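Local coordinates for protein farnesyltransferase, putative (Trypanosoma cruzi, PDB 3WCA) that probably condenses two farnesyl diphosphate molecules into squalene, using magnesium and NADPH or NADH, as the first committed step of sterol synthesis in the parasite, at residues A[194-199]-A[262-267]; A[256-261]-A[286-291]; A[168-173]-A[188-193]. The protein carries 1 engineered substitution. One frame throughout, in Å; residues are numbered along the deposited sequence.

In the fold
All three contacts lie within the squalene/phytoene synthase region of an all-helical chain, and helix 191-207 is shared by two. Contact 3 closes first, joining helix 154-179 to the start of helix 191-207. Contact 1 then ties the next turns of that helix to helix 261-269, while contact 2 brings the end of helix 243-258 and the turn into helix 261-269 onto helix 274-294; along the chain the segments of contacts 1 and 2 alternate. Contact 1 lies between the other two, its centre about 9 Å from theirs, which are about 18 Å apart. Phe199 packs on Val261 and Asn194 on His170. Contacts 1 and 3 touch the farnesyl chain; contact 2 is set back from it.

Contact 1 of 3, residues A[194-199]-A[262-267]; sequences NHMGLF and PHVVEY. With FPS (S-[(2E,6E)-3,7,11-trimethyldodeca-2,6,10-trienyl] trihydrogen thiodiphosphate), chain E.
In both His195 and His263 the CG atom is anti to the carbonyl carbon, a setting (chi1 -82° in His195) that swings the two imidazoles into the space between helix 191-207 and helix 261-269. There they stack face to face, the planes only 7° apart and the ring centroids of His195 and His263 separated by 3.8 Å. His263 CG sits over the middle of the His195 ring, and CB of His263 adds a CH-pi contact to the same face.

One residue further along each helix, the contact turns apolar. Met196, bent at both chi2 and chi3, crosses Val264 at about a right angle and lays SD 3.6 Å from Val264 CG1. Its terminal CE ends 3.7 Å from Tyr267 CD1, while SD makes an oblique Met-aromatic contact with the same ring. Phe199 contributes its CB, 4.0 Å from Val264 CG2. Met196 and Tyr267 also touch the farnesyl tail: Met196 CB lies 3.6 Å from FPS C15 and Tyr267 CZ 3.9 Å from that same methyl, so both line the pocket at the end of the farnesyl chain away from the diphosphate.

No hydrogen bond joins the two segments. His195 ND1 is hydrogen-bonded to His260 ND1, and His263 ND1 makes a weak hydrogen bond to Asn192 OD1. Imidazoles layered this closely would probably not both carry a positive charge, consistent with at least one neutral ring and a dispersion contribution to the stack.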
loop_
_atom_site.group_PDB
_atom_site.type_symbol
_atom_site.label_atom_id
_atom_site.label_comp_id
_atom_site.label_asym_id
_atom_site.label_seq_id
_atom_site.Cartn_x
_atom_site.Cartn_y
_atom_site.Cartn_z
ATOM N N ASN A 194 -0.974 9.242 5.896
ATOM C CA ASN A 194 0.033 9.050 4.865
ATOM C C ASN A 194 1.041 8.000 5.334
ATOM O O ASN A 194 1.507 7.180 4.544
ATOM C CB ASN A 194 0.761 10.368 4.578
ATOM C CG ASN A 194 1.735 10.250 3.437
ATOM O OD1 ASN A 194 1.340 10.132 2.275
ATOM N ND2 ASN A 194 3.023 10.258 3.758
ATOM N N HIS A 195 1.398 8.055 6.613
ATOM C CA HIS A 195 2.314 7.082 7.183
ATOM C C HIS A 195 1.706 5.677 7.015
ATOM O O HIS A 195 2.397 4.734 6.644
ATOM C CB HIS A 195 2.530 7.359 8.671
ATOM C CG HIS A 195 3.541 8.427 8.952
ATOM N ND1 HIS A 195 4.885 8.266 8.691
ATOM C CD2 HIS A 195 3.407 9.664 9.488
ATOM C CE1 HIS A 195 5.536 9.358 9.055
ATOM N NE2 HIS A 195 4.661 10.221 9.541
ATOM N N MET A 196 0.409 5.554 7.291
ATOM C CA MET A 196 -0.295 4.276 7.175
ATOM C C MET A 196 -0.119 3.719 5.766
ATOM O O MET A 196 0.197 2.548 5.597
ATOM C CB MET A 196 -1.792 4.464 7.487
ATOM C CG MET A 196 -2.111 4.690 8.979
ATOM S SD MET A 196 -2.363 3.121 9.893
ATOM C CE MET A 196 -3.853 2.530 9.044
ATOM N N GLY A 197 -0.310 4.569 4.759
ATOM C CA GLY A 197 -0.148 4.125 3.391
ATOM C C GLY A 197 1.296 3.754 3.074
ATOM O O GLY A 197 1.551 2.765 2.384
ATOM N N LEU A 198 2.246 4.535 3.590
ATOM C CA LEU A 198 3.649 4.265 3.320
ATOM C C LEU A 198 4.131 2.968 3.926
ATOM O O LEU A 198 4.905 2.251 3.299
ATOM C CB LEU A 198 4.537 5.422 3.794
ATOM C CG LEU A 198 4.920 6.412 2.686
ATOM C CD1 LEU A 198 3.668 6.996 2.078
ATOM C CD2 LEU A 198 5.808 7.524 3.250
ATOM N N PHE A 199 3.673 2.649 5.132
ATOM C CA PHE A 199 4.093 1.411 5.762
ATOM C C PHE A 199 3.692 0.219 4.914
ATOM O O PHE A 199 4.472 -0.719 4.752
ATOM C CB PHE A 199 3.492 1.257 7.158
ATOM C CG PHE A 199 4.050 0.072 7.925
ATOM C CD1 PHE A 199 5.423 -0.027 8.171
ATOM C CD2 PHE A 199 3.214 -0.942 8.385
ATOM C CE1 PHE A 199 5.955 -1.116 8.861
ATOM C CE2 PHE A 199 3.732 -2.042 9.079
ATOM C CZ PHE A 199 5.096 -2.135 9.320
ATOM N N PRO A 262 5.412 3.934 14.580
ATOM C CA PRO A 262 4.834 4.673 15.706
ATOM C C PRO A 262 3.592 5.457 15.286
ATOM O O PRO A 262 2.655 5.609 16.067
ATOM C CB PRO A 262 5.972 5.595 16.131
ATOM C CG PRO A 262 7.204 4.785 15.779
ATOM C CD PRO A 262 6.841 4.253 14.416
ATOM N N HIS A 263 3.601 5.933 14.040
ATOM C CA HIS A 263 2.517 6.729 13.464
ATOM C C HIS A 263 1.320 5.870 13.084
ATOM O O HIS A 263 0.181 6.327 13.095
ATOM C CB HIS A 263 3.047 7.483 12.244
ATOM C CG HIS A 263 4.247 8.326 12.544
ATOM N ND1 HIS A 263 4.161 9.545 13.186
ATOM C CD2 HIS A 263 5.567 8.097 12.351
ATOM C CE1 HIS A 263 5.375 10.026 13.377
ATOM N NE2 HIS A 263 6.248 9.167 12.879
ATOM N N VAL A 264 1.589 4.624 12.720
ATOM C CA VAL A 264 0.530 3.694 12.393
ATOM C C VAL A 264 -0.197 3.400 13.712
ATOM O O VAL A 264 -1.420 3.307 13.750
ATOM C CB VAL A 264 1.102 2.390 11.801
ATOM C CG1 VAL A 264 0.046 1.303 11.811
ATOM C CG2 VAL A 264 1.600 2.643 10.375
ATOM N N VAL A 265 0.564 3.272 14.796
ATOM C CA VAL A 265 -0.030 3.003 16.098
ATOM C C VAL A 265 -0.953 4.158 16.505
ATOM O O VAL A 265 -2.067 3.934 16.969
ATOM C CB VAL A 265 1.069 2.763 17.170
ATOM C CG1 VAL A 265 0.480 2.828 18.581
ATOM C CG2 VAL A 265 1.693 1.392 16.953
ATOM N N GLU A 266 -0.503 5.393 16.300
ATOM C CA GLU A 266 -1.308 6.558 16.647
ATOM C C GLU A 266 -2.594 6.623 15.831
ATOM O O GLU A 266 -3.672 6.852 16.376
ATOM C CB GLU A 266 -0.509 7.847 16.436
ATOM C CG GLU A 266 0.648 8.005 17.391
ATOM C CD GLU A 266 0.231 7.821 18.844
ATOM O OE1 GLU A 266 -0.775 8.438 19.266
ATOM O OE2 GLU A 266 0.917 7.062 19.563
ATOM N N TYR A 267 -2.480 6.443 14.521
ATOM C CA TYR A 267 -3.661 6.474 13.670
ATOM C C TYR A 267 -4.656 5.378 14.074
ATOM O O TYR A 267 -5.845 5.644 14.233
ATOM C CB TYR A 267 -3.268 6.307 12.199
ATOM C CG TYR A 267 -4.426 6.441 11.235
ATOM C CD1 TYR A 267 -5.241 5.345 10.933
ATOM C CD2 TYR A 267 -4.737 7.674 10.659
ATOM C CE1 TYR A 267 -6.345 5.472 10.076
ATOM C CE2 TYR A 267 -5.838 7.814 9.805
ATOM C CZ TYR A 267 -6.636 6.709 9.516
ATOM O OH TYR A 267 -7.698 6.841 8.652
HETATM C C1 FPS E . -1.333 -2.979 -3.466
HETATM S S1 FPS E . -2.908 -3.679 -4.165
HETATM C C2 FPS E . -1.619 -1.602 -2.791
HETATM C C3 FPS E . -1.077 -1.027 -1.647
HETATM C C4 FPS E . -0.020 -1.673 -0.779
HETATM C C5 FPS E . -1.602 0.332 -1.246
HETATM C C6 FPS E . -3.026 0.402 -0.611
HETATM C C7 FPS E . -2.957 1.425 0.502
HETATM C C8 FPS E . -3.818 1.573 1.521
HETATM C C10 FPS E . -3.508 2.711 2.511
HETATM C C9 FPS E . -5.054 0.689 1.728
HETATM C C11 FPS E . -4.018 2.419 3.904
HETATM C C12 FPS E . -4.138 3.715 4.664
HETATM C C13 FPS E . -5.064 3.987 5.610
HETATM C C14 FPS E . -6.148 2.996 6.055
HETATM C C15 FPS E . -5.016 5.362 6.272
HETATM P PA FPS E . -3.670 -5.127 -2.896
HETATM O O1A FPS E . -3.795 -4.553 -1.456
HETATM O O2A FPS E . -5.030 -5.509 -3.423
HETATM O O3A FPS E . -2.926 -6.626 -2.975
HETATM P PB FPS E . -1.329 -7.186 -2.918
HETATM O O1B FPS E . -1.206 -8.428 -1.985
HETATM O O2B FPS E . -0.904 -7.655 -4.356
HETATM O O3B FPS E . -0.387 -6.076 -2.291
#

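Contact 2 of 3, residues A[256-261]-A[286-291]; sequences DALVHV and MAMATL
Ala257 and Val261 face Leu291 and Met288 across two backbones that stay well separated, each pair with CA atoms 8.6 Å apart, and a type I beta turn from Leu258 to Val261 leads the chain from helix 243-258 into helix 261-269. The packing belongs to the all-helical isoprenoid synthase fold, in which helices surround the substrate pocket, and it joins this turn to helix 274-294 through buried apolar side chains alone.

Leu258 and Leu291 form the middle of the contact. Their branches meet methyl to methyl, with Leu258 CD2 3.7 Å from Leu291 CD2, and the other Leu291 branch reaches helix 243-258, where CD1 comes to 4.3 Å from Ala257 CB. Met288 fills the other end. Its CG starts anti to the backbone N, and the chain then folds at chi2 (67°) and chi3 (79°), which turns the thioether toward the beta turn: SD passes 4.4 Å from Leu258 CD2 before CE arrives at Val261.

Neighbouring helices enclose the cluster. Leu329, Tyr332 and Thr333 of helix 322-338 pack on Met288, while helix 347-362 meets Leu258 through Leu353 and Val261 through Ala357 and Met361. On the polar side of the turn, Lys202 makes a salt bridge to Asp256 OD2 and a hydrogen bond to His260 NE2.

Closer than carbon atoms normally pack, and therefore doubtful in its exact placing, the Met288 methyl sits against the fork of Val261 and touches both branches, its CE modelled 3.4 Å from Val261 CG1 and 3.2 Å from Val261 CG2.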
loop_
_atom_site.group_PDB
_atom_site.type_symbol
_atom_site.label_atom_id
_atom_site.label_comp_id
_atom_site.label_asym_id
_atom_site.label_seq_id
_atom_site.Cartn_x
_atom_site.Cartn_y
_atom_site.Cartn_z
ATOM N N ASP A 256 14.158 1.660 7.190
ATOM C CA ASP A 256 13.461 2.812 6.650
ATOM C C ASP A 256 11.939 2.686 6.834
ATOM O O ASP A 256 11.257 3.663 7.147
ATOM C CB ASP A 256 13.793 2.975 5.181
ATOM C CG ASP A 256 13.026 4.107 4.546
ATOM O OD1 ASP A 256 13.360 5.272 4.838
ATOM O OD2 ASP A 256 12.085 3.830 3.766
ATOM N N ALA A 257 11.405 1.481 6.665
ATOM C CA ALA A 257 9.959 1.283 6.816
ATOM C C ALA A 257 9.508 1.379 8.268
ATOM O O ALA A 257 8.404 1.821 8.549
ATOM C CB ALA A 257 9.546 -0.071 6.237
ATOM N N LEU A 258 10.369 0.968 9.190
ATOM C CA LEU A 258 10.035 0.990 10.603
ATOM C C LEU A 258 9.748 2.385 11.128
ATOM O O LEU A 258 9.097 2.537 12.160
ATOM C CB LEU A 258 11.157 0.351 11.416
ATOM C CG LEU A 258 11.167 -1.174 11.352
ATOM C CD1 LEU A 258 12.384 -1.730 12.097
ATOM C CD2 LEU A 258 9.870 -1.685 11.973
ATOM N N VAL A 259 10.248 3.394 10.424
ATOM C CA VAL A 259 10.037 4.795 10.799
ATOM C C VAL A 259 8.540 5.095 10.923
ATOM O O VAL A 259 8.120 5.884 11.765
ATOM C CB VAL A 259 10.632 5.772 9.719
ATOM C CG1 VAL A 259 10.236 7.203 10.025
ATOM C CG2 VAL A 259 12.157 5.671 9.684
ATOM N N HIS A 260 7.739 4.437 10.093
ATOM C CA HIS A 260 6.303 4.675 10.067
ATOM C C HIS A 260 5.437 4.027 11.133
ATOM O O HIS A 260 4.315 4.468 11.353
ATOM C CB HIS A 260 5.773 4.265 8.706
ATOM C CG HIS A 260 6.515 4.891 7.572
ATOM N ND1 HIS A 260 6.443 6.238 7.294
ATOM C CD2 HIS A 260 7.377 4.362 6.672
ATOM C CE1 HIS A 260 7.231 6.511 6.270
ATOM N NE2 HIS A 260 7.808 5.392 5.876
ATOM N N VAL A 261 5.961 3.009 11.803
ATOM C CA VAL A 261 5.190 2.261 12.789
ATOM C C VAL A 261 4.621 3.043 13.966
ATOM O O VAL A 261 3.456 2.861 14.322
ATOM C CB VAL A 261 6.001 1.032 13.271
ATOM C CG1 VAL A 261 5.234 0.241 14.336
ATOM C CG2 VAL A 261 6.281 0.133 12.074
ATOM N N MET A 286 -0.698 -7.239 9.036
ATOM C CA MET A 286 -0.153 -8.145 8.023
ATOM C C MET A 286 1.195 -7.630 7.500
ATOM O O MET A 286 2.104 -8.406 7.226
ATOM C CB MET A 286 -1.111 -8.241 6.847
ATOM C CG MET A 286 -2.475 -8.690 7.239
ATOM S SD MET A 286 -2.658 -10.373 6.776
ATOM C CE MET A 286 -3.775 -10.101 5.392
ATOM N N ALA A 287 1.294 -6.317 7.339
ATOM C CA ALA A 287 2.517 -5.699 6.852
ATOM C C ALA A 287 3.640 -5.905 7.859
ATOM O O ALA A 287 4.766 -6.227 7.479
ATOM C CB ALA A 287 2.293 -4.204 6.603
ATOM N N MET A 288 3.335 -5.731 9.142
ATOM C CA MET A 288 4.351 -5.918 10.166
ATOM C C MET A 288 4.786 -7.383 10.240
ATOM O O MET A 288 5.954 -7.664 10.516
ATOM C CB MET A 288 3.854 -5.437 11.530
ATOM C CG MET A 288 4.923 -5.493 12.628
ATOM S SD MET A 288 6.316 -4.324 12.423
ATOM C CE MET A 288 5.543 -2.895 12.991
ATOM N N ALA A 289 3.862 -8.313 9.979
ATOM C CA ALA A 289 4.210 -9.735 10.003
ATOM C C ALA A 289 5.139 -10.025 8.821
ATOM O O ALA A 289 6.146 -10.730 8.968
ATOM C CB ALA A 289 2.950 -10.619 9.914
ATOM N N THR A 290 4.805 -9.485 7.654
ATOM C CA THR A 290 5.639 -9.678 6.475
ATOM C C THR A 290 7.025 -9.060 6.718
ATOM O O THR A 290 8.055 -9.681 6.449
ATOM C CB THR A 290 5.022 -9.001 5.254
ATOM O OG1 THR A 290 3.769 -9.616 4.958
ATOM C CG2 THR A 290 5.931 -9.123 4.046
ATOM N N LEU A 291 7.031 -7.837 7.238
ATOM C CA LEU A 291 8.258 -7.123 7.516
ATOM C C LEU A 291 9.159 -7.893 8.486
ATOM O O LEU A 291 10.380 -7.906 8.324
ATOM C CB LEU A 291 7.944 -5.740 8.097
ATOM C CG LEU A 291 9.145 -4.789 8.112
ATOM C CD1 LEU A 291 9.480 -4.383 6.659
ATOM C CD2 LEU A 291 8.840 -3.573 8.979
#

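Contact 3 of 3, residues A[168-173]-A[188-193]; sequences VGHGLT and DDLTNA. With FPS (S-[(2E,6E)-3,7,11-trimethyldodeca-2,6,10-trienyl] trihydrogen thiodiphosphate), chain E.
The part of the farnesyl pocket that holds the terminal methyls is built here, where Gly169 on helix 154-179 lets Ala193 of helix 191-207 come close, with the CA atoms of Gly169 and Ala193 just 4.9 Å apart. Lacking a side chain, Gly169 also brings its CA within 3.4 Å of FPS C15. Leu172 CD1 meets FPS C14 at 3.6 Å, and Val168 CG1 lies beside the middle of the tail.

Ala193 CB rests 3.3 Å from Thr173 OG1. That hydroxyl donates to Gly169 O at 2.7 Å, while Thr173 N reaches the same oxygen from the opposite face of the carbonyl plane; Tyr267 OH is the hydroxyl's second partner. Leu190 spans the outer side. Its CB sits over the His170 ring, 3.8 Å from the centroid and 13° off the normal, CD1 lies against the ring near ND1, and CD2 packs 3.6 Å from Thr173 CG2.

Just before helix 191-207, with Leu190 at the N-cap position, Asp189 OD1 takes hydrogen bonds from both Thr191 N and Thr191 OG1. The first of these closes an Asx turn, the motif that here leads into a pocket-lining helix of the squalene synthase fold.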
loop_
_atom_site.group_PDB
_atom_site.type_symbol
_atom_site.label_atom_id
_atom_site.label_comp_id
_atom_site.label_asym_id
_atom_site.label_seq_id
_atom_site.Cartn_x
_atom_site.Cartn_y
_atom_site.Cartn_z
ATOM N N VAL A 168 -4.074 7.084 -0.717
ATOM C CA VAL A 168 -5.183 6.166 -0.486
ATOM C C VAL A 168 -5.502 6.368 0.988
ATOM O O VAL A 168 -6.659 6.392 1.391
ATOM C CB VAL A 168 -4.771 4.698 -0.732
ATOM C CG1 VAL A 168 -5.952 3.781 -0.490
ATOM C CG2 VAL A 168 -4.257 4.530 -2.163
ATOM N N GLY A 169 -4.453 6.550 1.784
ATOM C CA GLY A 169 -4.627 6.775 3.207
ATOM C C GLY A 169 -5.411 8.055 3.455
ATOM O O GLY A 169 -6.272 8.102 4.344
ATOM N N HIS A 170 -5.100 9.101 2.685
ATOM C CA HIS A 170 -5.803 10.377 2.812
ATOM C C HIS A 170 -7.264 10.144 2.436
ATOM O O HIS A 170 -8.168 10.438 3.214
ATOM C CB HIS A 170 -5.203 11.440 1.876
ATOM C CG HIS A 170 -3.891 11.999 2.339
ATOM N ND1 HIS A 170 -3.436 13.243 1.954
ATOM C CD2 HIS A 170 -2.944 11.494 3.165
ATOM C CE1 HIS A 170 -2.270 13.484 2.526
ATOM N NE2 HIS A 170 -1.947 12.438 3.266
ATOM N N GLY A 171 -7.467 9.609 1.235
ATOM C CA GLY A 171 -8.801 9.325 0.731
ATOM C C GLY A 171 -9.668 8.553 1.709
ATOM O O GLY A 171 -10.773 8.992 2.032
ATOM N N LEU A 172 -9.175 7.405 2.177
ATOM C CA LEU A 172 -9.920 6.593 3.133
ATOM C C LEU A 172 -10.269 7.423 4.359
ATOM O O LEU A 172 -11.406 7.423 4.801
ATOM C CB LEU A 172 -9.114 5.354 3.564
ATOM C CG LEU A 172 -8.934 4.260 2.506
ATOM C CD1 LEU A 172 -8.096 3.114 3.069
ATOM C CD2 LEU A 172 -10.294 3.755 2.059
ATOM N N THR A 173 -9.283 8.123 4.909
ATOM C CA THR A 173 -9.512 8.949 6.084
ATOM C C THR A 173 -10.635 9.967 5.812
ATOM O O THR A 173 -11.467 10.225 6.684
ATOM C CB THR A 173 -8.216 9.683 6.501
ATOM O OG1 THR A 173 -7.193 8.720 6.804
ATOM C CG2 THR A 173 -8.456 10.549 7.738
ATOM N N ASP A 188 -8.032 16.355 10.453
ATOM C CA ASP A 188 -7.292 17.575 10.764
ATOM C C ASP A 188 -5.895 17.534 10.170
ATOM O O ASP A 188 -5.534 18.390 9.360
ATOM C CB ASP A 188 -7.199 17.794 12.273
ATOM C CG ASP A 188 -8.493 18.318 12.862
ATOM O OD1 ASP A 188 -9.291 18.920 12.107
ATOM O OD2 ASP A 188 -8.710 18.139 14.077
ATOM N N ASP A 189 -5.113 16.540 10.581
ATOM C CA ASP A 189 -3.755 16.360 10.083
ATOM C C ASP A 189 -3.655 14.965 9.472
ATOM O O ASP A 189 -3.718 13.958 10.189
ATOM C CB ASP A 189 -2.734 16.490 11.215
ATOM C CG ASP A 189 -1.304 16.404 10.712
ATOM O OD1 ASP A 189 -1.106 15.789 9.645
ATOM O OD2 ASP A 189 -0.382 16.935 11.376
ATOM N N LEU A 190 -3.480 14.922 8.153
ATOM C CA LEU A 190 -3.393 13.673 7.408
ATOM C C LEU A 190 -2.014 13.020 7.339
ATOM O O LEU A 190 -1.809 12.068 6.582
ATOM C CB LEU A 190 -3.928 13.896 5.994
ATOM C CG LEU A 190 -5.431 14.204 5.960
ATOM C CD1 LEU A 190 -5.894 14.382 4.519
ATOM C CD2 LEU A 190 -6.194 13.060 6.629
ATOM N N THR A 191 -1.074 13.520 8.132
ATOM C CA THR A 191 0.278 12.973 8.147
ATOM C C THR A 191 0.266 11.487 8.503
ATOM O O THR A 191 0.811 10.660 7.773
ATOM C CB THR A 191 1.156 13.728 9.161
ATOM O OG1 THR A 191 1.193 15.115 8.807
ATOM C CG2 THR A 191 2.574 13.174 9.162
ATOM N N ASN A 192 -0.367 11.148 9.619
ATOM C CA ASN A 192 -0.429 9.758 10.038
ATOM C C ASN A 192 -1.175 8.876 9.053
ATOM O O ASN A 192 -0.894 7.690 8.958
ATOM C CB ASN A 192 -1.037 9.640 11.435
ATOM C CG ASN A 192 -0.105 10.165 12.502
ATOM O OD1 ASN A 192 1.095 10.294 12.262
ATOM N ND2 ASN A 192 -0.637 10.460 13.683
ATOM N N ALA A 193 -2.108 9.446 8.305
ATOM C CA ALA A 193 -2.840 8.655 7.320
ATOM C C ALA A 193 -1.858 8.299 6.207
ATOM O O ALA A 193 -1.898 7.201 5.653
ATOM C CB ALA A 193 -4.002 9.448 6.756
HETATM C C1 FPS E . -1.333 -2.979 -3.466
HETATM S S1 FPS E . -2.908 -3.679 -4.165
HETATM C C2 FPS E . -1.619 -1.602 -2.791
HETATM C C3 FPS E . -1.077 -1.027 -1.647
HETATM C C4 FPS E . -0.020 -1.673 -0.779
HETATM C C5 FPS E . -1.602 0.332 -1.246
HETATM C C6 FPS E . -3.026 0.402 -0.611
HETATM C C7 FPS E . -2.957 1.425 0.502
HETATM C C8 FPS E . -3.818 1.573 1.521
HETATM C C10 FPS E . -3.508 2.711 2.511
HETATM C C9 FPS E . -5.054 0.689 1.728
HETATM C C11 FPS E . -4.018 2.419 3.904
HETATM C C12 FPS E . -4.138 3.715 4.664
HETATM C C13 FPS E . -5.064 3.987 5.610
HETATM C C14 FPS E . -6.148 2.996 6.055
HETATM C C15 FPS E . -5.016 5.362 6.272
HETATM P PA FPS E . -3.670 -5.127 -2.896
HETATM O O1A FPS E . -3.795 -4.553 -1.456
HETATM O O2A FPS E . -5.030 -5.509 -3.423
HETATM O O3A FPS E . -2.926 -6.626 -2.975
HETATM P PB FPS E . -1.329 -7.186 -2.918
HETATM O O1B FPS E . -1.206 -8.428 -1.985
HETATM O O2B FPS E . -0.904 -7.655 -4.356
HETATM O O3B FPS E . -0.387 -6.076 -2.291
#